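Local coordinates for protein LamCAT (Aquimarina, PDB 6JH5) that probably hydrolyses the beta-1,3-glucan laminarin, as a marine bacterial laminarinase with a glycoside hydrolase family 16 catalytic domain, at residues Asn144-Ser152 with Val173-Ala181. Sequence-based numbering, arbitrary orientation.
Sequences NYSGSIPVS and VDGNLYHEA
H179 packs one face of its imidazole against S146 and G147. G147 has no side chain, so the ring can lie directly against the backbone. G147 CA sits 3.8 Å from the centroid of the H179 ring, over that face, in a CH-pi contact. G147 N and S146 C cover the same face. H179 CG is anti to the backbone N (chi1 -172°), which carries the ring across to Y145. There H179 NE2 donates to Y145 O at 3.1 Å. The donor stands above the carbonyl plane, and the N-H...O angle is 152°. The Y145 ring meets H179 obliquely, with the planes at 44° and CE1 of H179 over one tyrosine face. A181 CB touches the edge of the Y145 ring at 3.8 Å from Y145 CD2. Water 1 donates to E180 O.

Strands 144-150 and 176-181 run antiparallel, side by side, as end strands of the family 16 beta-sandwich (jelly roll). Their backbones do not pair; side chains and water span the gap. Strand 144-150 pairs by backbone with 128-136. Strands 176-181 and 168-173 form a beta hairpin, joined by a type I' turn from V173 to N176. Water 2 accepts from S148 N and donates to Y178 O.

Farther along, I149 points toward the other strand and crosses Y178 at about a right angle. Its CG2 lies between the Y178 face and V173. I149 CG2 stands over the centre of the Y178 ring, 3.8 Å from the centroid. I149 CG2 also touches V173 CG2 at 3.6 Å. G147 O lies at the edge of the same tyrosine ring.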
loop_
_atom_site.group_PDB
_atom_site.type_symbol
_atom_site.label_atom_id
_atom_site.label_comp_id
_atom_site.label_asym_id
_atom_site.label_seq_id
_atom_site.Cartn_x
_atom_site.Cartn_y
_atom_site.Cartn_z
ATOM N N ASN A 144 -7.356 -2.273 14.801
ATOM C CA ASN A 144 -6.090 -2.070 14.064
ATOM C C ASN A 144 -4.895 -2.277 14.997
ATOM O O ASN A 144 -5.044 -2.177 16.182
ATOM C CB ASN A 144 -6.092 -0.822 13.202
ATOM C CG ASN A 144 -6.101 0.420 14.043
ATOM O OD1 ASN A 144 -5.309 0.566 14.941
ATOM N ND2 ASN A 144 -6.985 1.329 13.719
ATOM N N TYR A 145 -3.775 -2.639 14.402
ATOM C CA TYR A 145 -2.555 -2.891 15.186
ATOM C C TYR A 145 -1.387 -2.424 14.325
ATOM O O TYR A 145 -1.178 -2.986 13.303
ATOM C CB TYR A 145 -2.501 -4.365 15.575
ATOM C CG TYR A 145 -1.409 -4.720 16.540
ATOM C CD1 TYR A 145 -1.322 -4.121 17.772
ATOM C CD2 TYR A 145 -0.488 -5.688 16.217
ATOM C CE1 TYR A 145 -0.336 -4.482 18.662
ATOM C CE2 TYR A 145 0.503 -6.064 17.098
ATOM C CZ TYR A 145 0.587 -5.454 18.328
ATOM O OH TYR A 145 1.553 -5.820 19.207
ATOM N N SER A 146 -0.642 -1.465 14.845
ATOM C CA SER A 146 0.347 -0.768 14.004
ATOM C C SER A 146 1.701 -0.654 14.681
ATOM O O SER A 146 1.755 -0.596 15.861
ATOM C CB SER A 146 -0.153 0.605 13.724
ATOM O OG SER A 146 0.578 1.160 12.687
ATOM N N GLY A 147 2.718 -0.539 13.847
ATOM C CA GLY A 147 4.112 -0.366 14.266
ATOM C C GLY A 147 4.855 0.564 13.332
ATOM O O GLY A 147 4.408 0.801 12.267
ATOM N N SER A 148 5.993 1.054 13.780
ATOM C CA SER A 148 6.757 2.002 12.949
ATOM C C SER A 148 8.255 1.786 13.119
ATOM O O SER A 148 8.658 1.155 14.035
ATOM C CB SER A 148 6.381 3.406 13.279
ATOM O OG SER A 148 6.781 3.708 14.592
ATOM N N ILE A 149 9.000 2.312 12.165
ATOM C CA ILE A 149 10.478 2.223 12.199
ATOM C C ILE A 149 11.053 3.526 11.644
ATOM O O ILE A 149 10.554 4.019 10.707
ATOM C CB ILE A 149 10.969 1.003 11.408
ATOM C CG1 ILE A 149 12.479 0.830 11.547
ATOM C CG2 ILE A 149 10.552 1.096 9.952
ATOM C CD1 ILE A 149 13.007 -0.405 10.903
ATOM N N PRO A 150 12.103 4.088 12.262
ATOM C CA PRO A 150 12.705 5.277 11.713
ATOM C C PRO A 150 13.349 4.981 10.361
ATOM O O PRO A 150 13.963 3.980 10.203
ATOM C CB PRO A 150 13.821 5.603 12.705
ATOM C CG PRO A 150 13.334 4.980 13.979
ATOM C CD PRO A 150 12.690 3.679 13.542
ATOM N N VAL A 151 13.062 5.859 9.420
ATOM C CA VAL A 151 13.681 5.813 8.084
ATOM C C VAL A 151 14.095 7.251 7.819
ATOM O O VAL A 151 13.238 8.075 7.644
ATOM C CB VAL A 151 12.693 5.289 7.030
ATOM C CG1 VAL A 151 13.350 5.227 5.674
ATOM C CG2 VAL A 151 12.172 3.926 7.428
ATOM N N SER A 152 15.396 7.489 7.888
ATOM C CA SER A 152 15.808 8.935 7.582
ATOM C C SER A 152 15.686 9.579 6.175
ATOM O O SER A 152 15.499 10.775 6.091
ATOM C CB SER A 152 17.127 9.207 8.223
ATOM O OG SER A 152 18.090 8.363 7.692
ATOM N N VAL A 173 11.811 -3.279 7.234
ATOM C CA VAL A 173 12.353 -2.298 6.254
ATOM C C VAL A 173 13.850 -2.575 6.157
ATOM O O VAL A 173 14.472 -2.673 7.165
ATOM C CB VAL A 173 12.079 -0.829 6.597
ATOM C CG1 VAL A 173 12.662 0.089 5.531
ATOM C CG2 VAL A 173 10.595 -0.597 6.791
ATOM N N ASP A 174 14.322 -2.874 4.955
ATOM C CA ASP A 174 15.754 -3.201 4.716
ATOM C C ASP A 174 16.152 -4.394 5.581
ATOM O O ASP A 174 17.256 -4.417 6.094
ATOM C CB ASP A 174 16.636 -1.979 4.897
ATOM C CG ASP A 174 16.225 -0.814 4.020
ATOM O OD1 ASP A 174 15.786 -1.053 2.911
ATOM O OD2 ASP A 174 16.347 0.283 4.485
ATOM N N GLY A 175 15.205 -5.303 5.791
ATOM C CA GLY A 175 15.424 -6.540 6.558
ATOM C C GLY A 175 15.369 -6.344 8.058
ATOM O O GLY A 175 15.595 -7.275 8.748
ATOM N N ASN A 176 15.038 -5.149 8.499
ATOM C CA ASN A 176 14.973 -4.852 9.945
ATOM C C ASN A 176 13.529 -5.058 10.426
ATOM O O ASN A 176 12.672 -4.371 9.972
ATOM C CB ASN A 176 15.469 -3.441 10.235
ATOM C CG ASN A 176 16.908 -3.247 9.817
ATOM O OD1 ASN A 176 17.234 -2.296 9.137
ATOM N ND2 ASN A 176 17.752 -4.156 10.218
ATOM N N LEU A 177 13.345 -6.004 11.340
ATOM C CA LEU A 177 11.997 -6.326 11.877
ATOM C C LEU A 177 11.557 -5.194 12.803
ATOM O O LEU A 177 12.331 -4.811 13.633
ATOM C CB LEU A 177 12.090 -7.636 12.654
ATOM C CG LEU A 177 10.825 -8.070 13.374
ATOM C CD1 LEU A 177 9.764 -8.401 12.364
ATOM C CD2 LEU A 177 11.109 -9.261 14.263
ATOM N N TYR A 178 10.357 -4.663 12.596
ATOM C CA TYR A 178 9.863 -3.571 13.473
ATOM C C TYR A 178 8.415 -3.782 13.934
ATOM O O TYR A 178 7.999 -3.084 14.794
ATOM C CB TYR A 178 10.026 -2.224 12.773
ATOM C CG TYR A 178 9.096 -2.044 11.610
ATOM C CD1 TYR A 178 9.444 -2.515 10.371
ATOM C CD2 TYR A 178 7.861 -1.461 11.771
ATOM C CE1 TYR A 178 8.600 -2.378 9.294
ATOM C CE2 TYR A 178 7.010 -1.303 10.701
ATOM C CZ TYR A 178 7.374 -1.778 9.462
ATOM O OH TYR A 178 6.540 -1.647 8.409
ATOM N N HIS A 179 7.686 -4.715 13.335
ATOM C CA HIS A 179 6.282 -4.939 13.752
ATOM C C HIS A 179 5.931 -6.405 13.538
ATOM O O HIS A 179 6.500 -7.012 12.685
ATOM C CB HIS A 179 5.334 -3.983 13.007
ATOM C CG HIS A 179 3.915 -3.983 13.464
ATOM N ND1 HIS A 179 3.557 -3.935 14.782
ATOM C CD2 HIS A 179 2.762 -3.986 12.776
ATOM C CE1 HIS A 179 2.256 -3.918 14.874
ATOM N NE2 HIS A 179 1.749 -3.954 13.678
ATOM N N GLU A 180 5.060 -6.923 14.371
ATOM C CA GLU A 180 4.669 -8.343 14.282
ATOM C C GLU A 180 3.264 -8.473 14.853
ATOM O O GLU A 180 2.977 -7.811 15.802
ATOM C CB GLU A 180 5.667 -9.216 15.046
ATOM C CG GLU A 180 5.337 -10.688 15.029
ATOM C CD GLU A 180 6.427 -11.562 15.632
ATOM O OE1 GLU A 180 7.566 -11.184 15.536
ATOM O OE2 GLU A 180 6.107 -12.602 16.159
ATOM N N ALA A 181 2.448 -9.294 14.223
ATOM C CA ALA A 181 1.091 -9.505 14.744
ATOM C C ALA A 181 0.777 -10.997 14.676
ATOM O O ALA A 181 0.920 -11.566 13.636
ATOM C CB ALA A 181 0.102 -8.713 13.933
HETATM O O HOH W 1 3.645 -7.097 18.569
HETATM O O HOH W 2 6.939 -0.854 16.040
#